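Local coordinates for gram-negative insecticidal protein (Chromobacterium piscinae, PDB 6FBM), which acts as an insecticidal toxin that joins a MACPF domain to a beta-tripod domain and probably kills by forming pores in target-cell membranes, at residues Y29-S34 with T237-K242; K79-Y84 with A103-D108; R125-L130 with T271-S276; S199-M204 with N226-N231; A208-I213 with D247-G252. One frame throughout, in Å; residues are numbered along the deposited sequence.

All five contacts belong to the MACPF part of the chain, arranged around its bent antiparallel sheet. Interactions 1 and 3 lie closest together, their centres about 9 Å apart, and are joined where Tyr29 OH meets Asp274 OD1 at 2.5 Å, a probable hydrogen bond. Interaction 2 sits in the helices after strand 64-78, about 17 Å from interaction 1 between centres, and touches it through Val107 CG1 and Thr237 OG1. Interactions 4 and 5 share helix 198-209, with centres about 13 Å apart. Interaction 5 also reaches interaction 3, where Glu212 OE2 and Glu126 OE1 approach to 2.7 Å, which might mean that the two carboxylates share a proton.

Interaction 1: residues Y29-S34 with T237-K242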
# COMPACT_ATOMS: atom_id res chain seq x y z
N TYR A 29 18.76 12.37 27.21
CA TYR A 29 19.78 11.33 27.17
C TYR A 29 19.65 10.61 25.82
O TYR A 29 18.61 10.12 25.48
CB TYR A 29 19.61 10.35 28.34
CG TYR A 29 20.56 9.17 28.30
CD1 TYR A 29 21.81 9.25 28.90
CD2 TYR A 29 20.22 7.98 27.66
CE1 TYR A 29 22.69 8.18 28.86
CE2 TYR A 29 21.09 6.91 27.60
CZ TYR A 29 22.32 7.00 28.21
OH TYR A 29 23.21 5.94 28.18
N ALA A 30 20.75 10.59 25.09
CA ALA A 30 20.90 9.81 23.86
C ALA A 30 19.62 9.73 23.05
O ALA A 30 19.01 8.67 22.89
CB ALA A 30 21.44 8.42 24.16
N SER A 31 19.21 10.90 22.56
CA SER A 31 18.03 11.02 21.73
C SER A 31 18.35 11.89 20.53
O SER A 31 19.09 12.86 20.66
CB SER A 31 16.89 11.66 22.51
OG SER A 31 15.85 12.02 21.65
N PRO A 32 17.75 11.58 19.37
CA PRO A 32 17.85 12.48 18.21
C PRO A 32 17.25 13.85 18.45
O PRO A 32 17.63 14.81 17.80
CB PRO A 32 17.03 11.73 17.13
CG PRO A 32 17.03 10.31 17.56
CD PRO A 32 17.00 10.35 19.04
N GLU A 33 16.31 13.96 19.39
CA GLU A 33 15.69 15.24 19.70
C GLU A 33 16.70 16.26 20.22
O GLU A 33 16.46 17.45 20.08
CB GLU A 33 14.56 15.09 20.72
CG GLU A 33 13.27 14.42 20.26
CD GLU A 33 12.16 14.57 21.33
OE1 GLU A 33 11.79 13.59 22.04
OE2 GLU A 33 11.68 15.71 21.49
N SER A 34 17.81 15.82 20.79
CA SER A 34 18.82 16.74 21.29
C SER A 34 20.03 16.91 20.34
O SER A 34 21.06 17.50 20.75
CB SER A 34 19.29 16.30 22.67
OG SER A 34 18.25 16.48 23.59
N THR A 237 9.10 6.18 28.42
CA THR A 237 9.50 6.96 27.26
C THR A 237 10.33 6.09 26.31
O THR A 237 11.26 5.39 26.74
CB THR A 237 10.31 8.19 27.69
OG1 THR A 237 9.53 8.94 28.60
CG2 THR A 237 10.59 9.10 26.51
N ALA A 238 10.00 6.16 25.03
CA ALA A 238 10.66 5.36 24.02
C ALA A 238 11.55 6.27 23.19
O ALA A 238 11.11 7.32 22.74
CB ALA A 238 9.64 4.67 23.14
N THR A 239 12.80 5.88 23.00
CA THR A 239 13.66 6.56 22.03
C THR A 239 13.92 5.55 20.95
O THR A 239 14.56 4.54 21.21
CB THR A 239 14.98 7.02 22.66
OG1 THR A 239 14.68 7.83 23.78
CG2 THR A 239 15.76 7.84 21.70
N GLY A 240 13.40 5.83 19.76
CA GLY A 240 13.48 4.92 18.63
C GLY A 240 12.36 3.92 18.76
O GLY A 240 11.70 3.85 19.78
N GLY A 241 12.14 3.14 17.73
CA GLY A 241 11.03 2.20 17.71
C GLY A 241 9.75 2.83 17.22
O GLY A 241 9.67 4.05 17.00
N LYS A 242 8.76 1.99 16.99
CA LYS A 242 7.44 2.44 16.52
C LYS A 242 6.87 3.46 17.52
O LYS A 242 6.88 3.20 18.73
CB LYS A 242 6.50 1.26 16.41
CG LYS A 242 5.20 1.58 15.71
CD LYS A 242 4.33 0.37 15.50
CE LYS A 242 3.30 0.66 14.39
NZ LYS A 242 1.87 0.22 14.55
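Ala30 meets Thr239 through its backbone, its carbonyl O lying 3.6 Å from Thr239 CG2. The methyl of Ala30 packs instead on Phe275, and the carbonyl O also takes a weak hydrogen bond from Arg180 of strand 179-187. One residue on, Ser31 brings the two backbones nearest, with 6.3 Å between Ser31 CA and Thr239 CA. Its CA rests on the same methyl, Thr239 CG2, at 3.9 Å. The hydroxyl of Ser31 has a different task: with OG anti to its own backbone N (chi1 168°), it accepts from Glu33 N at 3.0 Å and closes an ST turn. That turn leads into the short 3-10 segment 32-33, where Ser34 N bonds back to Ser31 O. Pro32 then brings its CD to 3.9 Å from Thr239 CG2, while the proline also touches Thr271. A single methyl thus meets three successive residues of the loop. It can do so because Thr239, at the end of strand 232-239, the last of the four long MACPF strands, holds CG2 anti to its backbone N and directs it at segment 29-34. The segments meet by van der Waals contact around this methyl, while polar bonds run within the loop or to neighbours such as Tyr23 and, weakly, Arg180. The chemistry implies a small apolar contact, with directional bonding left to neighbouring residues.

Interaction 2: residues K79-Y84 with A103-D108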
# COMPACT_ATOMS: atom_id res chain seq x y z
N LYS A 79 17.97 8.24 46.16
CA LYS A 79 17.10 9.01 47.05
C LYS A 79 17.32 10.51 46.93
O LYS A 79 16.50 11.30 47.41
CB LYS A 79 17.31 8.58 48.49
CG LYS A 79 16.83 7.17 48.76
CD LYS A 79 17.12 6.80 50.23
CE LYS A 79 16.10 5.83 50.81
NZ LYS A 79 15.96 6.00 52.29
N GLU A 80 18.41 10.90 46.26
CA GLU A 80 18.86 12.27 46.21
C GLU A 80 18.93 12.67 44.72
O GLU A 80 19.70 12.09 43.97
CB GLU A 80 20.20 12.35 46.97
CG GLU A 80 21.08 13.58 46.73
CD GLU A 80 20.31 14.89 46.78
OE1 GLU A 80 19.41 15.00 47.65
OE2 GLU A 80 20.59 15.79 45.96
N ILE A 81 18.12 13.65 44.32
CA ILE A 81 17.98 14.05 42.91
C ILE A 81 19.32 14.40 42.25
O ILE A 81 19.56 14.03 41.09
CB ILE A 81 16.96 15.18 42.71
CG1 ILE A 81 16.59 15.38 41.23
CG2 ILE A 81 17.47 16.51 43.25
CD1 ILE A 81 15.67 14.31 40.68
N GLU A 82 20.20 15.10 42.97
CA GLU A 82 21.49 15.50 42.41
C GLU A 82 22.41 14.31 42.16
O GLU A 82 23.24 14.34 41.26
CB GLU A 82 22.22 16.51 43.31
CG GLU A 82 21.47 17.81 43.59
CD GLU A 82 20.90 18.49 42.35
OE1 GLU A 82 19.72 18.92 42.40
OE2 GLU A 82 21.65 18.59 41.34
N GLU A 83 22.28 13.27 42.98
CA GLU A 83 23.07 12.07 42.79
C GLU A 83 22.50 11.29 41.60
O GLU A 83 23.26 10.74 40.80
CB GLU A 83 23.10 11.23 44.07
CG GLU A 83 23.99 9.99 44.00
CD GLU A 83 23.85 9.12 45.23
OE1 GLU A 83 23.19 8.05 45.14
OE2 GLU A 83 24.35 9.55 46.31
N TYR A 84 21.18 11.26 41.47
CA TYR A 84 20.54 10.67 40.30
C TYR A 84 21.07 11.30 39.01
O TYR A 84 21.44 10.59 38.08
CB TYR A 84 19.02 10.84 40.36
CG TYR A 84 18.32 10.47 39.09
CD1 TYR A 84 17.95 9.16 38.83
CD2 TYR A 84 18.06 11.43 38.12
CE1 TYR A 84 17.32 8.82 37.63
CE2 TYR A 84 17.42 11.11 36.94
CZ TYR A 84 17.05 9.81 36.70
OH TYR A 84 16.42 9.52 35.52
N ALA A 103 17.35 18.20 30.71
CA ALA A 103 16.01 18.22 30.12
C ALA A 103 15.26 16.89 30.26
O ALA A 103 14.03 16.87 30.24
CB ALA A 103 16.08 18.64 28.65
N SER A 104 15.97 15.78 30.44
CA SER A 104 15.33 14.47 30.64
C SER A 104 14.60 14.37 31.98
O SER A 104 13.62 13.62 32.08
CB SER A 104 16.35 13.35 30.55
OG SER A 104 17.27 13.47 31.62
N LEU A 105 15.05 15.12 32.98
CA LEU A 105 14.38 15.15 34.29
C LEU A 105 12.89 15.40 34.21
O LEU A 105 12.12 14.67 34.84
CB LEU A 105 15.00 16.20 35.21
CG LEU A 105 16.41 15.91 35.68
CD1 LEU A 105 16.94 17.14 36.41
CD2 LEU A 105 16.45 14.71 36.59
N SER A 106 12.47 16.41 33.46
CA SER A 106 11.04 16.71 33.33
C SER A 106 10.33 15.80 32.35
O SER A 106 9.12 15.71 32.38
CB SER A 106 10.81 18.18 32.99
OG SER A 106 11.07 18.94 34.15
N VAL A 107 11.08 15.15 31.48
CA VAL A 107 10.56 14.06 30.69
C VAL A 107 10.24 12.88 31.63
O VAL A 107 9.15 12.32 31.55
CB VAL A 107 11.52 13.65 29.54
CG1 VAL A 107 11.11 12.31 28.89
CG2 VAL A 107 11.56 14.78 28.51
N ASP A 108 11.17 12.56 32.52
CA ASP A 108 11.06 11.38 33.39
C ASP A 108 10.22 11.54 34.66
O ASP A 108 9.65 10.57 35.14
CB ASP A 108 12.45 10.90 33.81
CG ASP A 108 13.28 10.38 32.64
OD1 ASP A 108 12.70 9.93 31.61
OD2 ASP A 108 14.52 10.43 32.75
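Tyr84 and Ile81, on the first turn of helix 81-88, face Leu105 and Asp108 of helix 102-108. Both helices belong to the helical cluster that links the long strands 64-78 and 120-134 of the MACPF fold. In pore-forming relatives this region unfolds into a membrane-crossing hairpin, and the same is probable here.

The apolar part centres on one methyl. Leu105 leaves its backbone at an angle to the other helix, but its CD2 branch reaches across and lies near the plane of the Tyr84 ring, at the edge, 3.7 Å from Tyr84 CE2. Tyrosine and leucine thus lie side by side, each extending toward the other's helix. Ile81 approaches the same methyl from its own tip, CD1 being 4.2 Å from Leu105 CD2. With CG1 anti to the backbone N (chi1 -167°), the isoleucine extends toward Leu105, and it also rests on Tyr121 of strand 120-134, as Tyr84 does. Phe109 adds an edge-to-face contact to the tyrosine ring.

The polar part lies farther along the ring. Asp108 presents its carboxylate almost perpendicular to the ring plane, 89° away from it, and OD2 is 3.5 Å from Tyr84 OH.

Capping organises the start of helix 81-88. Glu80 occupies the N-cap position and bends its side chain back over the first turn, where Glu82 N donates to Glu80 OE2 at 3.1 Å, meeting that oxygen from above the carboxylate plane.

Interaction 3: residues R125-L130 with T271-S276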
# COMPACT_ATOMS: atom_id res chain seq x y z
N ARG A 125 16.29 1.53 32.23
CA ARG A 125 16.41 1.64 30.78
C ARG A 125 16.80 0.31 30.17
O ARG A 125 17.74 -0.35 30.60
CB ARG A 125 17.43 2.69 30.36
CG ARG A 125 17.27 4.04 31.05
CD ARG A 125 18.04 5.17 30.37
NE ARG A 125 19.48 5.00 30.50
CZ ARG A 125 20.17 5.26 31.61
NH1 ARG A 125 19.57 5.72 32.74
NH2 ARG A 125 21.48 5.03 31.61
N GLU A 126 16.03 -0.08 29.16
CA GLU A 126 16.35 -1.27 28.41
C GLU A 126 16.62 -0.81 27.00
O GLU A 126 15.72 -0.37 26.29
CB GLU A 126 15.21 -2.26 28.45
CG GLU A 126 15.59 -3.57 27.80
CD GLU A 126 14.52 -4.59 27.89
OE1 GLU A 126 14.85 -5.67 28.41
OE2 GLU A 126 13.38 -4.34 27.45
N ALA A 127 17.88 -0.94 26.61
CA ALA A 127 18.34 -0.46 25.32
C ALA A 127 18.44 -1.67 24.39
O ALA A 127 19.17 -2.63 24.68
CB ALA A 127 19.69 0.23 25.47
N HIS A 128 17.69 -1.63 23.28
CA HIS A 128 17.69 -2.70 22.31
C HIS A 128 18.62 -2.26 21.18
O HIS A 128 18.19 -1.62 20.24
CB HIS A 128 16.28 -2.96 21.83
CG HIS A 128 15.39 -3.55 22.90
ND1 HIS A 128 14.86 -4.82 22.80
CD2 HIS A 128 15.00 -3.07 24.10
CE1 HIS A 128 14.15 -5.08 23.89
NE2 HIS A 128 14.22 -4.03 24.69
N VAL A 129 19.89 -2.61 21.30
CA VAL A 129 20.89 -2.18 20.34
C VAL A 129 20.84 -3.08 19.13
O VAL A 129 20.81 -4.29 19.27
CB VAL A 129 22.33 -2.27 20.92
CG1 VAL A 129 23.37 -1.80 19.90
CG2 VAL A 129 22.44 -1.47 22.23
N LEU A 130 20.78 -2.49 17.95
CA LEU A 130 20.96 -3.23 16.71
C LEU A 130 22.42 -3.11 16.25
O LEU A 130 23.05 -4.10 15.91
CB LEU A 130 19.98 -2.72 15.65
CG LEU A 130 18.52 -2.73 16.09
CD1 LEU A 130 17.67 -2.01 15.08
CD2 LEU A 130 17.97 -4.13 16.33
N THR A 271 16.86 4.36 15.80
CA THR A 271 17.55 5.65 15.90
C THR A 271 18.67 5.53 16.91
O THR A 271 18.81 4.53 17.58
CB THR A 271 16.64 6.80 16.37
OG1 THR A 271 16.23 6.56 17.73
CG2 THR A 271 15.40 6.90 15.49
N LEU A 272 19.50 6.56 16.98
CA LEU A 272 20.43 6.74 18.05
C LEU A 272 19.58 6.67 19.29
O LEU A 272 18.55 7.30 19.36
CB LEU A 272 21.13 8.10 17.92
CG LEU A 272 21.99 8.59 19.09
CD1 LEU A 272 23.11 9.50 18.56
CD2 LEU A 272 21.21 9.37 20.09
N MET A 273 19.99 5.85 20.24
CA MET A 273 19.27 5.70 21.48
C MET A 273 20.12 5.38 22.70
O MET A 273 19.56 5.18 23.78
CB MET A 273 18.17 4.64 21.34
CG MET A 273 18.57 3.34 20.66
SD MET A 273 19.76 2.26 21.48
CE MET A 273 18.79 1.76 22.88
N ASP A 274 21.44 5.32 22.57
CA ASP A 274 22.27 5.07 23.73
C ASP A 274 23.69 5.53 23.48
O ASP A 274 24.15 5.61 22.33
CB ASP A 274 22.26 3.58 24.10
CG ASP A 274 22.42 3.32 25.61
OD1 ASP A 274 22.47 4.28 26.41
OD2 ASP A 274 22.49 2.11 25.97
N PHE A 275 24.37 5.83 24.58
CA PHE A 275 25.72 6.32 24.56
C PHE A 275 26.60 5.35 25.31
O PHE A 275 26.13 4.70 26.27
CB PHE A 275 25.78 7.64 25.30
CG PHE A 275 25.16 8.79 24.59
CD1 PHE A 275 25.01 8.82 23.21
CD2 PHE A 275 24.81 9.92 25.31
CE1 PHE A 275 24.50 9.93 22.59
CE2 PHE A 275 24.29 11.03 24.70
CZ PHE A 275 24.14 11.04 23.33
N SER A 276 27.85 5.28 24.87
CA SER A 276 28.90 4.54 25.54
C SER A 276 29.88 5.57 26.09
O SER A 276 29.70 6.77 25.89
CB SER A 276 29.62 3.68 24.52
OG SER A 276 30.52 4.48 23.73
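Asp274 turns one carboxylate oxygen to the methyl of Ala127, OD2 lying 3.4 Å from Ala127 CB, with the methyl out of the carboxylate plane. That carboxylate is firmly engaged: OD2 forms a salt bridge with Lys74 of strand 64-78, and OD1 is bonded to Tyr29 OH. Beside it, Met273 folds toward the same alanine, its thioether chain bent at both chi2 and chi3, although the modelled closeness of its end methyl is doubtful. The other side of strand 125-129 carries Glu126 and His128, which point away from segment 271-276. His128 NE2 donates to Glu126 OE2 at 2.9 Å, the acceptor lying near the imidazole plane, while the histidine approaches the carboxylate from well above its plane (63°). Tyr206 OH is a second partner of that oxygen, and Trp262 of helix 255-269 meets the His128 ring edge-to-face. The two strand axes come within 7.6 Å at an angle of 137°, but the strands are not hydrogen-bonded to each other here. Strands 120-134 and 271-274 instead each pair with strand 170-177 in the curled antiparallel MACPF sheet. Opposite Ala176 of that shared neighbour, Met273 and Asp274 together form a classic beta bulge.

Interaction 4: residues S199-M204 with N226-N231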
# COMPACT_ATOMS: atom_id res chain seq x y z
N SER A 199 15.42 -0.69 43.51
CA SER A 199 15.91 -0.88 42.16
C SER A 199 15.49 -2.25 41.58
O SER A 199 15.12 -2.33 40.40
CB SER A 199 17.44 -0.65 42.11
OG SER A 199 18.14 -1.71 42.73
N THR A 200 15.52 -3.29 42.41
CA THR A 200 15.06 -4.62 42.03
C THR A 200 13.55 -4.63 41.78
O THR A 200 13.09 -5.18 40.80
CB THR A 200 15.48 -5.68 43.10
OG1 THR A 200 16.89 -5.87 43.06
CG2 THR A 200 14.79 -7.04 42.86
N THR A 201 12.78 -4.00 42.66
CA THR A 201 11.32 -3.87 42.47
C THR A 201 11.00 -3.13 41.17
O THR A 201 10.06 -3.50 40.46
CB THR A 201 10.68 -3.15 43.66
OG1 THR A 201 11.14 -3.77 44.87
CG2 THR A 201 9.16 -3.25 43.60
N ALA A 202 11.77 -2.11 40.86
CA ALA A 202 11.58 -1.35 39.64
C ALA A 202 11.87 -2.20 38.43
O ALA A 202 11.09 -2.21 37.48
CB ALA A 202 12.48 -0.11 39.65
N GLU A 203 12.99 -2.92 38.49
CA GLU A 203 13.38 -3.90 37.47
C GLU A 203 12.26 -4.91 37.22
O GLU A 203 11.86 -5.12 36.09
CB GLU A 203 14.68 -4.62 37.90
CG GLU A 203 15.09 -5.88 37.12
CD GLU A 203 16.37 -6.52 37.60
OE1 GLU A 203 16.83 -6.21 38.72
OE2 GLU A 203 16.95 -7.34 36.85
N MET A 204 11.75 -5.52 38.28
CA MET A 204 10.69 -6.53 38.15
C MET A 204 9.43 -5.92 37.61
O MET A 204 8.74 -6.54 36.80
CB MET A 204 10.44 -7.24 39.50
CG MET A 204 11.66 -8.04 40.02
SD MET A 204 12.44 -9.10 38.77
CE MET A 204 14.15 -9.10 39.30
N ASN A 226 3.15 -4.20 43.10
CA ASN A 226 1.90 -3.43 43.28
C ASN A 226 2.12 -2.21 44.17
O ASN A 226 1.62 -1.13 43.89
CB ASN A 226 0.78 -4.29 43.89
CG ASN A 226 0.11 -5.22 42.88
OD1 ASN A 226 0.22 -5.02 41.66
ND2 ASN A 226 -0.61 -6.21 43.37
N SER A 227 2.88 -2.42 45.23
CA SER A 227 3.26 -1.36 46.15
C SER A 227 4.07 -0.25 45.46
O SER A 227 3.82 0.94 45.65
CB SER A 227 4.06 -1.97 47.29
OG SER A 227 4.14 -1.07 48.36
N PHE A 228 5.03 -0.67 44.65
CA PHE A 228 5.86 0.24 43.83
C PHE A 228 5.00 1.09 42.91
O PHE A 228 5.08 2.32 42.91
CB PHE A 228 6.92 -0.58 43.05
CG PHE A 228 7.64 0.19 41.99
CD1 PHE A 228 8.70 1.03 42.31
CD2 PHE A 228 7.29 0.05 40.66
CE1 PHE A 228 9.38 1.72 41.30
CE2 PHE A 228 7.96 0.72 39.65
CZ PHE A 228 9.00 1.57 39.97
N ARG A 229 4.15 0.42 42.15
CA ARG A 229 3.32 1.10 41.17
C ARG A 229 2.33 2.09 41.77
O ARG A 229 2.23 3.22 41.30
CB ARG A 229 2.58 0.08 40.29
CG ARG A 229 3.51 -0.69 39.36
CD ARG A 229 2.74 -1.60 38.41
NE ARG A 229 3.68 -2.41 37.65
CZ ARG A 229 3.32 -3.37 36.79
NH1 ARG A 229 2.04 -3.64 36.56
NH2 ARG A 229 4.27 -4.09 36.18
N SER A 230 1.60 1.67 42.79
CA SER A 230 0.57 2.53 43.40
C SER A 230 1.15 3.63 44.31
O SER A 230 0.44 4.60 44.60
CB SER A 230 -0.55 1.72 44.07
OG SER A 230 -0.03 0.77 44.94
N ASN A 231 2.41 3.51 44.73
CA ASN A 231 3.12 4.60 45.43
C ASN A 231 4.24 5.27 44.63
O ASN A 231 5.12 5.91 45.22
CB ASN A 231 3.66 4.10 46.77
CG ASN A 231 2.57 3.58 47.68
OD1 ASN A 231 2.57 2.40 48.08
ND2 ASN A 231 1.60 4.44 47.99
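Asn226 O is gripped twice by Ser230, whose OG donates at 2.7 Å and whose backbone N donates at 3.0 Å from the opposite face of the carbonyl plane. This pair of bonds secures the last turn of helix 220-230. With helix 198-209, that helix forms the second helical cluster of the MACPF fold, set between strands 179-187 and 232-239. As in related pore formers, this cluster probably refolds into a membrane-spanning hairpin.

One aromatic side chain carries the meeting of the two helices. Phe228 extends from helix 220-230 with CG anti to its backbone N (chi1 169°), which lays the ring against helix 198-209. There Ala202 lies over one ring face in a CH-pi contact: Ala202 CA is 4.2 Å from the ring centroid, 20° off the normal and displaced toward the rim. The small alanine side chain lets the phenyl group approach the helix backbone itself.

Thr201 packs nearer the root of the phenylalanine, its methyl CG2 lying alongside the stem, 3.5 Å from Phe228 CB, with the two side chains pointing contrary ways. Its hydroxyl is bonded within its own region, to Ser197 O and to Gln196, and leaves the methyl to face the aromatic residue. Tyr183, Ala185 and Ser187 of strand 179-187 also touch Phe228, so the ring joins both helices to the sheet. At its far end, Phe228 CZ stands 3.9 Å from Ala202 CB.

Interaction 5: residues A208-I213 with D247-G252; sequences ALVGEI and DRILHG
The C-terminal end of helix 198-209 meets the last turn of helix 246-250 through Leu209 and Val210 on one side and Ile249 and Leu250 on the other. Leu209 makes the main approach. Its CG is anti to the backbone N (chi1 -162°), and this sends the branched tip across to the backbone of the other helix. The CD1 methyl is pressed closely against two successive carbonyls, 3.2 Å from Ile249 O and 3.5 Å from Leu250 O. Its sister methyl turns to the side chain beyond, where Leu209 CD2 lies 4.0 Å from Leu250 CD1. Leu250 starts out pointing away from segment 208-213 and turns back to it with its CD1.

In the MACPF fold, these helix ends pack beside the central sheet: Tyr183 of strand 179-187 touches both leucines, and Leu236 of strand 232-239 touches Ile249 and Leu250. Helix 246-250 follows strand 232-239, so the contact brings the chain after the last long strand back to helix 198-209, the first helix of the cluster that precedes that strand.

Val210 adds a smaller apolar touch, its CG1 reaching Ile249 CG2 at 4.0 Å. Helix 255-269 is also close, with Phe259 against Val210 and Ala258 against Ile249, while Ser255 OG is hydrogen-bonded to Leu209 O. Gly211, with a positive phi of 84°, is the first residue to leave helical backbone angles. On the opposite segment, the His251 ring lies across Leu250, whose CG sits 3.8 Å above the ring plane over its centre.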
# COMPACT_ATOMS: atom_id res chain seq x y z
N ALA A 208 7.89 -7.33 34.18
CA ALA A 208 6.54 -7.90 34.14
C ALA A 208 5.68 -7.17 33.14
O ALA A 208 4.85 -7.77 32.45
CB ALA A 208 5.89 -7.85 35.51
N LEU A 209 5.89 -5.87 33.05
CA LEU A 209 5.13 -5.01 32.16
C LEU A 209 5.32 -5.39 30.71
O LEU A 209 4.36 -5.50 29.96
CB LEU A 209 5.57 -3.57 32.39
CG LEU A 209 4.72 -2.46 31.93
CD1 LEU A 209 3.30 -2.56 32.45
CD2 LEU A 209 5.35 -1.18 32.47
N VAL A 210 6.56 -5.61 30.33
CA VAL A 210 6.92 -6.02 28.99
C VAL A 210 6.91 -7.52 28.78
O VAL A 210 7.20 -7.99 27.70
CB VAL A 210 8.30 -5.42 28.58
CG1 VAL A 210 8.30 -3.90 28.79
CG2 VAL A 210 9.46 -6.09 29.23
N GLY A 211 6.64 -8.29 29.81
CA GLY A 211 6.48 -9.74 29.68
C GLY A 211 7.76 -10.53 29.70
O GLY A 211 7.73 -11.72 29.42
N GLU A 212 8.88 -9.91 30.06
CA GLU A 212 10.11 -10.69 30.24
C GLU A 212 10.03 -11.61 31.46
O GLU A 212 10.65 -12.69 31.47
CB GLU A 212 11.33 -9.79 30.30
CG GLU A 212 11.71 -9.22 28.94
CD GLU A 212 12.66 -8.05 29.03
OE1 GLU A 212 13.47 -8.03 30.01
OE2 GLU A 212 12.62 -7.20 28.11
N ILE A 213 9.24 -11.20 32.46
CA ILE A 213 8.79 -12.13 33.49
C ILE A 213 7.27 -12.13 33.53
O ILE A 213 6.63 -11.18 33.12
CB ILE A 213 9.40 -11.83 34.87
CG1 ILE A 213 8.93 -10.47 35.42
CG2 ILE A 213 10.92 -11.85 34.80
CD1 ILE A 213 9.51 -10.14 36.76
N ASP A 247 2.11 4.25 25.75
CA ASP A 247 0.85 4.27 26.51
C ASP A 247 0.24 2.87 26.66
O ASP A 247 -0.14 2.47 27.76
CB ASP A 247 -0.16 5.30 26.00
CG ASP A 247 -0.11 6.61 26.83
OD1 ASP A 247 -0.41 6.54 28.04
OD2 ASP A 247 0.25 7.71 26.32
N ARG A 248 0.20 2.11 25.57
CA ARG A 248 -0.28 0.72 25.65
C ARG A 248 0.64 -0.19 26.49
O ARG A 248 0.14 -1.08 27.20
CB ARG A 248 -0.46 0.11 24.25
CG ARG A 248 -1.87 0.11 23.66
CD ARG A 248 -2.02 -1.05 22.66
NE ARG A 248 -1.52 -0.72 21.32
CZ ARG A 248 -0.96 -1.56 20.45
NH1 ARG A 248 -0.82 -2.87 20.71
NH2 ARG A 248 -0.59 -1.10 19.25
N ILE A 249 1.96 -0.01 26.41
CA ILE A 249 2.87 -0.85 27.20
C ILE A 249 2.70 -0.52 28.67
O ILE A 249 2.68 -1.39 29.50
CB ILE A 249 4.36 -0.66 26.79
CG1 ILE A 249 4.59 -1.17 25.36
CG2 ILE A 249 5.29 -1.43 27.72
CD1 ILE A 249 5.81 -0.60 24.68
N LEU A 250 2.55 0.75 28.99
CA LEU A 250 2.49 1.18 30.37
C LEU A 250 1.18 0.80 31.03
O LEU A 250 1.17 0.17 32.06
CB LEU A 250 2.75 2.68 30.44
CG LEU A 250 2.90 3.29 31.81
CD1 LEU A 250 3.96 2.54 32.63
CD2 LEU A 250 3.29 4.77 31.65
N HIS A 251 0.07 1.17 30.39
CA HIS A 251 -1.29 1.02 30.95
C HIS A 251 -2.13 -0.01 30.24
O HIS A 251 -2.58 -0.97 30.85
CB HIS A 251 -2.04 2.36 30.85
CG HIS A 251 -1.35 3.48 31.54
ND1 HIS A 251 -0.89 4.60 30.88
CD2 HIS A 251 -1.03 3.66 32.85
CE1 HIS A 251 -0.32 5.42 31.74
NE2 HIS A 251 -0.38 4.87 32.94
N GLY A 252 -2.33 0.23 28.94
CA GLY A 252 -3.41 -0.31 28.12
C GLY A 252 -3.53 -1.82 28.12
O GLY A 252 -2.72 -2.50 28.74